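Local coordinates for uncharacterized ATP-binding protein MJ1010 (Methanocaldococcus jannaschii DSM 2661, PDB 3BJO) that is of unknown function but possibly binds ATP, and whose C-terminal domain is probably related to helix-turn-helix proteins, at residues S24-Y28 against I29-V33; Y58-V62 against D63-K67; K67-Y70 against V71-K75. All blocks are in the same frame, centred on the assembly; numbering follows the deposited sequence.

Contact 1: S24-Y28 against I29-V33; sequences SNLDY and IKPKV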
ATOM      1  N   SER A  24     -10.610  -0.473  -4.899  1.00 41.29           N
ATOM      2  CA  SER A  24     -11.998  -0.264  -5.357  1.00 42.23           C
ATOM      3  C   SER A  24     -12.904   0.238  -4.234  1.00 42.04           C
ATOM      4  O   SER A  24     -13.844   0.991  -4.471  1.00 41.09           O
ATOM      5  CB  SER A  24     -12.581  -1.535  -5.950  1.00 41.74           C
ATOM      6  OG  SER A  24     -11.905  -1.847  -7.149  1.00 44.73           O
ATOM      7  N   ASN A  25     -12.597  -0.147  -3.011  1.00 41.80           N
ATOM      8  CA  ASN A  25     -13.391   0.268  -1.834  1.00 42.56           C
ATOM      9  C   ASN A  25     -13.271   1.767  -1.647  1.00 41.80           C
ATOM     10  O   ASN A  25     -14.052   2.377  -0.933  1.00 40.28           O
ATOM     11  CB  ASN A  25     -12.802  -0.395  -0.587  1.00 43.17           C
ATOM     12  CG  ASN A  25     -13.582  -0.069   0.685  1.00 47.67           C
ATOM     13  OD1 ASN A  25     -14.795  -0.365   0.799  1.00 50.19           O
ATOM     14  ND2 ASN A  25     -12.892   0.534   1.655  1.00 49.21           N
ATOM     15  N   LEU A  26     -12.242   2.352  -2.248  1.00 41.10           N
ATOM     16  CA  LEU A  26     -12.041   3.828  -2.117  1.00 41.49           C
ATOM     17  C   LEU A  26     -12.844   4.637  -3.105  1.00 41.68           C
ATOM     18  O   LEU A  26     -12.819   5.883  -3.044  1.00 42.59           O
ATOM     19  CB  LEU A  26     -10.568   4.200  -2.240  1.00 40.56           C
ATOM     20  CG  LEU A  26      -9.619   3.460  -1.299  1.00 42.93           C
ATOM     21  CD1 LEU A  26      -8.163   3.867  -1.744  1.00 44.80           C
ATOM     22  CD2 LEU A  26      -9.928   3.864   0.150  1.00 42.51           C
ATOM     23  N   ASP A  27     -13.543   3.984  -4.029  1.00 40.85           N
ATOM     24  CA  ASP A  27     -14.291   4.737  -5.051  1.00 41.41           C
ATOM     25  C   ASP A  27     -15.322   5.676  -4.484  1.00 41.28           C
ATOM     26  O   ASP A  27     -15.501   6.758  -5.009  1.00 42.05           O
ATOM     27  CB  ASP A  27     -14.996   3.802  -6.060  1.00 41.15           C
ATOM     28  CG  ASP A  27     -14.014   2.991  -6.918  1.00 42.27           C
ATOM     29  OD1 ASP A  27     -12.799   3.299  -6.946  1.00 44.42           O
ATOM     30  OD2 ASP A  27     -14.460   2.013  -7.536  1.00 39.74           O
ATOM     31  N   TYR A  28     -16.068   5.240  -3.466  1.00 42.48           N
ATOM     32  CA  TYR A  28     -17.173   6.042  -2.903  1.00 42.78           C
ATOM     33  C   TYR A  28     -16.939   6.384  -1.434  1.00 45.24           C
ATOM     34  O   TYR A  28     -17.861   6.719  -0.733  1.00 44.79           O
ATOM     35  CB  TYR A  28     -18.539   5.333  -3.123  1.00 41.48           C
ATOM     36  CG  TYR A  28     -18.654   4.927  -4.562  1.00 37.97           C
ATOM     37  CD1 TYR A  28     -18.718   5.888  -5.573  1.00 35.91           C
ATOM     38  CD2 TYR A  28     -18.589   3.596  -4.922  1.00 35.45           C
ATOM     39  CE1 TYR A  28     -18.752   5.498  -6.938  1.00 34.57           C
ATOM     40  CE2 TYR A  28     -18.641   3.198  -6.260  1.00 34.28           C
ATOM     41  CZ  TYR A  28     -18.678   4.136  -7.261  1.00 36.03           C
ATOM     42  OH  TYR A  28     -18.677   3.696  -8.579  1.00 36.64           O
ATOM     43  N   ILE A  29     -15.694   6.278  -0.990  1.00 46.80           N
ATOM     44  CA  ILE A  29     -15.325   6.487   0.414  1.00 49.12           C
ATOM     45  C   ILE A  29     -14.080   7.371   0.476  1.00 50.11           C
ATOM     46  O   ILE A  29     -13.086   7.125  -0.265  1.00 51.15           O
ATOM     47  CB  ILE A  29     -15.113   5.088   1.157  1.00 49.80           C
ATOM     48  CG1 ILE A  29     -16.478   4.414   1.393  1.00 49.03           C
ATOM     49  CG2 ILE A  29     -14.272   5.229   2.464  1.00 51.81           C
ATOM     50  CD1 ILE A  29     -16.433   2.888   1.764  1.00 49.82           C
ATOM     51  N   LYS A  30     -14.128   8.419   1.311  1.00 49.61           N
ATOM     52  CA  LYS A  30     -12.918   9.167   1.659  1.00 49.55           C
ATOM     53  C   LYS A  30     -12.536   8.796   3.089  1.00 49.79           C
ATOM     54  O   LYS A  30     -13.164   9.292   4.045  1.00 49.10           O
ATOM     55  CB  LYS A  30     -13.159  10.665   1.579  1.00 49.96           C
ATOM     56  CG  LYS A  30     -13.526  11.198   0.226  1.00 52.69           C
ATOM     57  CD  LYS A  30     -13.903  12.685   0.386  1.00 58.17           C
ATOM     58  CE  LYS A  30     -14.019  13.420  -0.959  1.00 63.62           C
ATOM     59  NZ  LYS A  30     -14.952  12.766  -1.950  1.00 64.68           N
ATOM     60  N   PRO A  31     -11.509   7.916   3.259  1.00 49.37           N
ATOM     61  CA  PRO A  31     -11.222   7.463   4.627  1.00 49.16           C
ATOM     62  C   PRO A  31     -10.960   8.635   5.558  1.00 49.14           C
ATOM     63  O   PRO A  31     -10.356   9.648   5.161  1.00 47.88           O
ATOM     64  CB  PRO A  31      -9.938   6.631   4.471  1.00 48.96           C
ATOM     65  CG  PRO A  31      -9.986   6.144   2.996  1.00 48.18           C
ATOM     66  CD  PRO A  31     -10.612   7.294   2.256  1.00 49.05           C
ATOM     67  N   LYS A  32     -11.417   8.477   6.789  1.00 49.13           N
ATOM     68  CA  LYS A  32     -11.079   9.402   7.869  1.00 50.03           C
ATOM     69  C   LYS A  32     -10.035   8.710   8.733  1.00 49.38           C
ATOM     70  O   LYS A  32     -10.270   7.642   9.292  1.00 50.23           O
ATOM     71  CB  LYS A  32     -12.342   9.800   8.640  1.00 50.92           C
ATOM     72  CG  LYS A  32     -13.159  10.935   7.927  1.00 50.95           C
ATOM     73  CD  LYS A  32     -14.663  10.888   8.293  1.00 53.58           C
ATOM     74  CE  LYS A  32     -15.549  11.558   7.168  1.00 57.92           C
ATOM     75  NZ  LYS A  32     -15.218  11.125   5.699  1.00 60.78           N
ATOM     76  N   VAL A  33      -8.843   9.287   8.759  1.00 48.85           N
ATOM     77  CA  VAL A  33      -7.670   8.747   9.456  1.00 47.31           C
ATOM     78  C   VAL A  33      -7.478   9.423  10.822  1.00 46.98           C
ATOM     79  O   VAL A  33      -7.401  10.650  10.923  1.00 44.70           O
ATOM     80  CB  VAL A  33      -6.376   9.008   8.597  1.00 48.14           C
ATOM     81  CG1 VAL A  33      -5.212   8.173   9.109  1.00 46.88           C
ATOM     82  CG2 VAL A  33      -6.634   8.709   7.103  1.00 48.78           C
TER

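Contact 2: Y58-V62 against D63-K67; sequences YEIEV and DKIPK. With FMT (formic acid), chain B.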
ATOM      1  N   TYR A  58      11.608  -0.060  -4.050  1.00 51.04           N
ATOM      2  CA  TYR A  58      10.993  -0.854  -2.986  1.00 49.79           C
ATOM      3  C   TYR A  58      10.808  -0.019  -1.735  1.00 48.83           C
ATOM      4  O   TYR A  58       9.830  -0.174  -1.029  1.00 48.26           O
ATOM      5  CB  TYR A  58      11.817  -2.123  -2.674  1.00 51.32           C
ATOM      6  CG  TYR A  58      11.171  -3.113  -1.719  1.00 49.47           C
ATOM      7  CD1 TYR A  58      10.092  -3.869  -2.108  1.00 52.49           C
ATOM      8  CD2 TYR A  58      11.704  -3.338  -0.447  1.00 54.82           C
ATOM      9  CE1 TYR A  58       9.492  -4.831  -1.235  1.00 52.85           C
ATOM     10  CE2 TYR A  58      11.131  -4.297   0.441  1.00 52.88           C
ATOM     11  CZ  TYR A  58      10.015  -5.028   0.032  1.00 55.02           C
ATOM     12  OH  TYR A  58       9.424  -5.963   0.884  1.00 55.59           O
ATOM     13  N   GLU A  59      11.728   0.905  -1.498  1.00 48.41           N
ATOM     14  CA  GLU A  59      11.765   1.646  -0.249  1.00 49.50           C
ATOM     15  C   GLU A  59      11.602   3.136  -0.497  1.00 47.33           C
ATOM     16  O   GLU A  59      12.401   3.744  -1.217  1.00 47.30           O
ATOM     17  CB  GLU A  59      13.084   1.374   0.491  1.00 49.54           C
ATOM     18  CG  GLU A  59      13.156   2.027   1.874  1.00 52.29           C
ATOM     19  CD  GLU A  59      14.468   1.719   2.631  1.00 54.18           C
ATOM     20  OE1 GLU A  59      15.499   1.378   1.985  1.00 59.38           O
ATOM     21  OE2 GLU A  59      14.466   1.849   3.882  1.00 58.33           O
ATOM     22  N   ILE A  60      10.570   3.716   0.114  1.00 46.00           N
ATOM     23  CA  ILE A  60      10.184   5.117  -0.162  1.00 44.81           C
ATOM     24  C   ILE A  60      10.269   6.048   1.058  1.00 44.28           C
ATOM     25  O   ILE A  60       9.802   5.718   2.132  1.00 44.43           O
ATOM     26  CB  ILE A  60       8.777   5.201  -0.799  1.00 44.99           C
ATOM     27  CG1 ILE A  60       8.757   4.527  -2.198  1.00 45.82           C
ATOM     28  CG2 ILE A  60       8.262   6.699  -0.921  1.00 44.51           C
ATOM     29  CD1 ILE A  60       9.698   5.177  -3.263  1.00 45.13           C
ATOM     30  N   GLU A  61      10.841   7.221   0.868  1.00 42.95           N
ATOM     31  CA  GLU A  61      10.919   8.231   1.949  1.00 42.55           C
ATOM     32  C   GLU A  61       9.564   8.770   2.403  1.00 41.85           C
ATOM     33  O   GLU A  61       8.737   9.189   1.562  1.00 42.13           O
ATOM     34  CB  GLU A  61      11.811   9.366   1.501  1.00 41.76           C
ATOM     35  CG  GLU A  61      13.303   8.955   1.481  1.00 43.21           C
ATOM     36  CD  GLU A  61      14.157   9.909   0.711  1.00 47.05           C
ATOM     37  OE1 GLU A  61      13.626  10.877   0.159  1.00 51.14           O
ATOM     38  OE2 GLU A  61      15.376   9.697   0.650  1.00 53.11           O
ATOM     39  N   VAL A  62       9.328   8.775   3.722  1.00 40.87           N
ATOM     40  CA  VAL A  62       8.034   9.242   4.231  1.00 40.33           C
ATOM     41  C   VAL A  62       7.768  10.719   3.854  1.00 39.79           C
ATOM     42  O   VAL A  62       6.625  11.149   3.810  1.00 39.16           O
ATOM     43  CB  VAL A  62       7.888   9.096   5.753  1.00 39.94           C
ATOM     44  CG1 VAL A  62       7.950   7.657   6.167  1.00 38.20           C
ATOM     45  CG2 VAL A  62       8.937   9.931   6.527  1.00 40.91           C
ATOM     46  N   ASP A  63       8.841  11.460   3.597  1.00 38.72           N
ATOM     47  CA  ASP A  63       8.750  12.869   3.315  1.00 39.72           C
ATOM     48  C   ASP A  63       8.107  13.126   1.944  1.00 40.87           C
ATOM     49  O   ASP A  63       7.756  14.271   1.625  1.00 40.75           O
ATOM     50  CB  ASP A  63      10.156  13.491   3.379  1.00 39.83           C
ATOM     51  CG  ASP A  63      10.655  13.693   4.807  1.00 38.06           C
ATOM     52  OD1 ASP A  63       9.874  13.569   5.764  1.00 39.64           O
ATOM     53  OD2 ASP A  63      11.833  14.002   4.973  1.00 39.40           O
ATOM     54  N   LYS A  64       7.940  12.055   1.146  1.00 40.58           N
ATOM     55  CA  LYS A  64       7.245  12.159  -0.152  1.00 41.92           C
ATOM     56  C   LYS A  64       5.706  12.030  -0.093  1.00 40.98           C
ATOM     57  O   LYS A  64       5.028  12.271  -1.072  1.00 42.67           O
ATOM     58  CB  LYS A  64       7.811  11.111  -1.135  1.00 41.99           C
ATOM     59  CG  LYS A  64       9.272  11.396  -1.484  1.00 42.04           C
ATOM     60  CD  LYS A  64       9.774  10.358  -2.441  1.00 47.07           C
ATOM     61  CE  LYS A  64      11.106  10.761  -3.016  1.00 50.82           C
ATOM     62  NZ  LYS A  64      11.858   9.550  -3.479  1.00 54.71           N
ATOM     63  N   ILE A  65       5.180  11.664   1.059  1.00 41.77           N
ATOM     64  CA  ILE A  65       3.784  11.234   1.239  1.00 41.68           C
ATOM     65  C   ILE A  65       3.192  11.853   2.518  1.00 42.24           C
ATOM     66  O   ILE A  65       3.874  11.870   3.547  1.00 44.52           O
ATOM     67  CB  ILE A  65       3.707   9.670   1.391  1.00 41.62           C
ATOM     68  CG1 ILE A  65       4.202   8.989   0.109  1.00 41.37           C
ATOM     69  CG2 ILE A  65       2.225   9.220   1.650  1.00 37.94           C
ATOM     70  CD1 ILE A  65       4.578   7.472   0.326  1.00 42.49           C
ATOM     71  N   PRO A  66       1.961  12.404   2.446  1.00 42.38           N
ATOM     72  CA  PRO A  66       1.391  12.951   3.656  1.00 42.47           C
ATOM     73  C   PRO A  66       1.221  11.857   4.696  1.00 42.11           C
ATOM     74  O   PRO A  66       0.764  10.743   4.376  1.00 41.30           O
ATOM     75  CB  PRO A  66      -0.005  13.411   3.231  1.00 42.51           C
ATOM     76  CG  PRO A  66       0.104  13.604   1.718  1.00 44.79           C
ATOM     77  CD  PRO A  66       1.053  12.531   1.291  1.00 41.21           C
ATOM     78  N   LYS A  67       1.533  12.236   5.924  1.00 41.48           N
ATOM     79  CA  LYS A  67       1.450  11.373   7.051  1.00 42.88           C
ATOM     80  C   LYS A  67       0.081  10.704   7.114  1.00 43.22           C
ATOM     81  O   LYS A  67       0.025   9.506   7.281  1.00 45.13           O
ATOM     82  CB  LYS A  67       1.841  12.081   8.366  1.00 41.44           C
ATOM     83  CG  LYS A  67       1.791  11.108   9.593  1.00 41.09           C
ATOM     84  CD  LYS A  67       2.393  11.728  10.853  1.00 43.09           C
ATOM     85  CE  LYS A  67       2.438  10.688  11.985  1.00 45.06           C
ATOM     86  NZ  LYS A  67       2.881  11.281  13.253  1.00 46.62           N
TER
HETATM   87  C   FMT B 101      13.233   7.394  -1.897  1.00 55.68           C
HETATM   88  O1  FMT B 101      12.073   7.748  -1.671  1.00 54.57           O
HETATM   89  O2  FMT B 101      13.832   6.549  -1.245  1.00 56.90           O

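Contact 3: K67-Y70 against V71-K75; sequences KAVY and VYLVK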
ATOM      1  N   LYS A  67       1.533  12.236   5.924  1.00 41.48           N
ATOM      2  CA  LYS A  67       1.450  11.373   7.051  1.00 42.88           C
ATOM      3  C   LYS A  67       0.081  10.704   7.114  1.00 43.22           C
ATOM      4  O   LYS A  67       0.025   9.506   7.281  1.00 45.13           O
ATOM      5  CB  LYS A  67       1.841  12.081   8.366  1.00 41.44           C
ATOM      6  CG  LYS A  67       1.791  11.108   9.593  1.00 41.09           C
ATOM      7  CD  LYS A  67       2.393  11.728  10.853  1.00 43.09           C
ATOM      8  CE  LYS A  67       2.438  10.688  11.985  1.00 45.06           C
ATOM      9  NZ  LYS A  67       2.881  11.281  13.253  1.00 46.62           N
ATOM     10  N   ALA A  68      -1.004  11.453   6.916  1.00 42.81           N
ATOM     11  CA  ALA A  68      -2.342  10.858   6.995  1.00 43.09           C
ATOM     12  C   ALA A  68      -2.456   9.723   6.010  1.00 42.63           C
ATOM     13  O   ALA A  68      -3.040   8.699   6.323  1.00 41.06           O
ATOM     14  CB  ALA A  68      -3.408  11.881   6.690  1.00 43.75           C
ATOM     15  N   VAL A  69      -1.891   9.931   4.811  1.00 42.75           N
ATOM     16  CA  VAL A  69      -1.935   8.905   3.743  1.00 42.46           C
ATOM     17  C   VAL A  69      -1.113   7.671   4.119  1.00 42.66           C
ATOM     18  O   VAL A  69      -1.610   6.546   4.064  1.00 42.04           O
ATOM     19  CB  VAL A  69      -1.477   9.449   2.369  1.00 42.07           C
ATOM     20  CG1 VAL A  69      -1.426   8.269   1.337  1.00 42.45           C
ATOM     21  CG2 VAL A  69      -2.372  10.574   1.897  1.00 42.22           C
ATOM     22  N   TYR A  70       0.145   7.846   4.537  1.00 44.06           N
ATOM     23  CA  TYR A  70       0.892   6.633   4.844  1.00 44.31           C
ATOM     24  C   TYR A  70       0.446   5.947   6.145  1.00 45.03           C
ATOM     25  O   TYR A  70       0.577   4.720   6.268  1.00 45.18           O
ATOM     26  CB  TYR A  70       2.427   6.815   4.710  1.00 44.67           C
ATOM     27  CG  TYR A  70       3.134   7.673   5.776  1.00 44.08           C
ATOM     28  CD1 TYR A  70       3.699   8.928   5.444  1.00 46.07           C
ATOM     29  CD2 TYR A  70       3.277   7.204   7.061  1.00 43.72           C
ATOM     30  CE1 TYR A  70       4.378   9.692   6.422  1.00 46.18           C
ATOM     31  CE2 TYR A  70       3.939   7.936   8.037  1.00 44.24           C
ATOM     32  CZ  TYR A  70       4.473   9.172   7.717  1.00 45.36           C
ATOM     33  OH  TYR A  70       5.077   9.860   8.709  1.00 43.45           O
ATOM     34  N   VAL A  71      -0.038   6.714   7.133  1.00 44.68           N
ATOM     35  CA  VAL A  71      -0.639   6.088   8.340  1.00 45.36           C
ATOM     36  C   VAL A  71      -1.823   5.170   7.956  1.00 46.45           C
ATOM     37  O   VAL A  71      -1.950   4.056   8.475  1.00 46.89           O
ATOM     38  CB  VAL A  71      -1.080   7.119   9.366  1.00 45.44           C
ATOM     39  CG1 VAL A  71      -2.091   6.509  10.392  1.00 47.10           C
ATOM     40  CG2 VAL A  71       0.150   7.664  10.105  1.00 43.25           C
ATOM     41  N   TYR A  72      -2.676   5.642   7.042  1.00 45.78           N
ATOM     42  CA  TYR A  72      -3.785   4.812   6.559  1.00 46.21           C
ATOM     43  C   TYR A  72      -3.230   3.539   5.918  1.00 45.75           C
ATOM     44  O   TYR A  72      -3.715   2.449   6.193  1.00 44.46           O
ATOM     45  CB  TYR A  72      -4.667   5.627   5.576  1.00 45.61           C
ATOM     46  CG  TYR A  72      -5.835   4.859   4.959  1.00 46.19           C
ATOM     47  CD1 TYR A  72      -6.985   4.583   5.689  1.00 48.29           C
ATOM     48  CD2 TYR A  72      -5.767   4.392   3.650  1.00 43.59           C
ATOM     49  CE1 TYR A  72      -8.065   3.851   5.107  1.00 47.66           C
ATOM     50  CE2 TYR A  72      -6.823   3.666   3.075  1.00 45.89           C
ATOM     51  CZ  TYR A  72      -7.954   3.413   3.816  1.00 47.11           C
ATOM     52  OH  TYR A  72      -8.956   2.683   3.241  1.00 50.61           O
ATOM     53  N   LEU A  73      -2.190   3.678   5.085  1.00 44.96           N
ATOM     54  CA  LEU A  73      -1.665   2.543   4.305  1.00 45.86           C
ATOM     55  C   LEU A  73      -0.932   1.526   5.209  1.00 46.53           C
ATOM     56  O   LEU A  73      -0.881   0.343   4.912  1.00 45.78           O
ATOM     57  CB  LEU A  73      -0.708   3.053   3.221  1.00 46.05           C
ATOM     58  CG  LEU A  73      -1.337   3.833   2.041  1.00 47.68           C
ATOM     59  CD1 LEU A  73      -0.247   4.494   1.178  1.00 46.81           C
ATOM     60  CD2 LEU A  73      -2.116   2.871   1.185  1.00 50.11           C
ATOM     61  N   VAL A  74      -0.378   2.011   6.324  1.00 45.82           N
ATOM     62  CA  VAL A  74       0.182   1.131   7.340  1.00 47.49           C
ATOM     63  C   VAL A  74      -0.953   0.458   8.112  1.00 48.45           C
ATOM     64  O   VAL A  74      -0.945  -0.741   8.282  1.00 48.71           O
ATOM     65  CB  VAL A  74       1.176   1.892   8.286  1.00 45.92           C
ATOM     66  CG1 VAL A  74       1.678   0.948   9.441  1.00 48.92           C
ATOM     67  CG2 VAL A  74       2.354   2.415   7.463  1.00 46.64           C
ATOM     68  N   LYS A  75      -1.939   1.235   8.558  1.00 49.93           N
ATOM     69  CA  LYS A  75      -3.068   0.689   9.318  1.00 51.43           C
ATOM     70  C   LYS A  75      -3.686  -0.456   8.531  1.00 51.32           C
ATOM     71  O   LYS A  75      -4.057  -1.496   9.093  1.00 50.72           O
ATOM     72  CB  LYS A  75      -4.120   1.767   9.543  1.00 52.82           C
ATOM     73  CG  LYS A  75      -5.296   1.355  10.434  1.00 56.62           C
ATOM     74  CD  LYS A  75      -6.588   2.126  10.047  1.00 62.30           C
ATOM     75  CE  LYS A  75      -7.860   1.510  10.722  1.00 61.89           C
ATOM     76  NZ  LYS A  75      -8.136   0.097  10.261  1.00 66.48           N
TER

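Contact 1: S24-Y28 against I29-V33
The backbone leaves helix 3-24 through a type I beta turn from Ser-24 to Asp-27, closed by Asp-27 N to Ser-24 O at 3.0 Å, and then extends from Ile-29 onward, which brings Asn-25 and Leu-26 against Ile-29 and Pro-31. Two carbonyl oxygens, Leu-26 O and Ile-29 O, approach to 3.1 Å; both are acceptors, so their closeness is not a bond and may be mildly unfavourable.

Ile-29 folds back along the turn. Its CB lies 3.6 Å from Asn-25 O, and its CD1 comes within 3.8 Å of Asn-25 OD1. The Asn-25 amide gets there because CG stands anti to the backbone N (chi1 -178°). Deeper in, Leu-26 and Pro-31 meet at about a right angle: Leu-26 CD2 lies 3.6 Å from Pro-31 CG and 4.1 Å from Pro-31 CD. In Leu-26, chi1 of -54° sets CG beside the backbone N and chi2 of 173° puts CD1 anti to CA, which leaves CD2 as the methyl turned to the proline.

Topologically this is the connection from the long N-terminal helix to the two-stranded antiparallel hairpin 32-35/38-41, and Pro-31 and Val-33 already pair through their backbones with Ile-42 and Ile-40. Leu-26 and Pro-31 are both buried and also pack on Tyr-72 of helix 67-75, so the turn is tied to the domain core on this side.

Tyr-28 and Ile-29 are exposed. The Tyr-28 ring has Asp-27 CB over the centre of one face, 3.6 Å above its plane, while the carboxylate of Asp-27 forms a salt bridge with Lys-44. At the start of the hairpin, Lys-32 NZ makes a weak bond of 3.2 Å to Lys-30 O and a salt bridge to the Glu-41 carboxylate.

Contact 2: Y58-V62 against D63-K67
A short 3-10 turn takes the chain from strand 60-61 toward Pro-66, the N-cap residue of helix 67-75, and Glu-61 and Val-62 meet Lys-64 and Ile-65 round it. Two successive i to i+3 bonds define the turn: Lys-64 N to Glu-61 O at 3.0 Å and Ile-65 N to Val-62 O at 3.1 Å, with N-H...O angles of 164° and 161°.

The side chains of Glu-61 and Lys-64 run at a slant to each other without a salt bridge, since Glu-61 OE1 and Lys-64 NZ remain 4.3 Å apart. A formic acid molecule, probably from the crystallisation liquor, lies beside them. Its O1 bridges Glu-61 N at 2.9 Å, almost linearly, and Lys-64 NZ at 2.6 Å, so two donors grip one oxygen. Lys-64 reaches it with its chain extended beyond CG. On the buried side Ile-60 CG2 meets Ile-65 CD1 at 4.0 Å, the two side chains roughly perpendicular.

Both isoleucines also touch Leu-53, beyond helix 44-52, while Ile-60 and Val-62 pair through their backbones with Leu-88 and Gly-86, placing strand 60-61 at one edge of the three-stranded sheet.

Contact 3: K67-Y70 against V71-K75
Lys-67 and Val-71 cross at an oblique angle on one side of helix 67-75, with Lys-67 CG 3.8 Å from Val-71 CG2, whereas Val-69 and Leu-73 run side by side and point the same way. In that second pair Val-69 CG1 and Leu-73 CD1 are 4.0 Å apart, a buried i to i+4 pair. Tyr-70 is turned quite differently. Its CG sits between the backbone N and the carbonyl carbon (chi1 71°), which lays the ring back over the preceding turn: Lys-67 CA stands 3.4 Å above one face, displaced toward the rim. Val-71 N approaches the same ring obliquely, 3.4 Å from Tyr-70 CD2.

Beneath the side chains, backbone bonds follow the i to i+4 pattern. Val-71 N reaches Lys-67 O at 2.8 Å, and Val-74 N reaches Tyr-70 O at 2.9 Å.

Val-69 and Leu-73 face helix 44-52, and Tyr-70 and Val-74 pack on Leu-88 of strand 87-90. Helix 67-75 runs on into the antiparallel hairpin 79-82/87-90, and strand 60-61 pairs with 87-90 to give the order 60-61, 87-90, 79-82, a topology consistent with a winged-helix arrangement.

Contacts 1, 2 and 3 come in that order along the chain, all within the same small domain. Contact 3 touches both others, and with contact 2 it shares Lys-67, the first residue of helix 67-75. Centres of contacts 2 and 3 are about 10 Å apart, with Val-62 CB 3.6 Å from Tyr-70 CE1. Contact 1 lies about 13 Å from contact 3 between centres and meets it mainly at Tyr-72, whose CE1 is 3.4 Å from Pro-31 CB; Val-33 on Val-71 adds to this. Contacts 1 and 2 do not touch, their centres about 20 Å apart. Helix 67-75 therefore packs against both the connection from helix 3-24 into hairpin 32-35/38-41 and the three-stranded sheet, joining them in one compact domain.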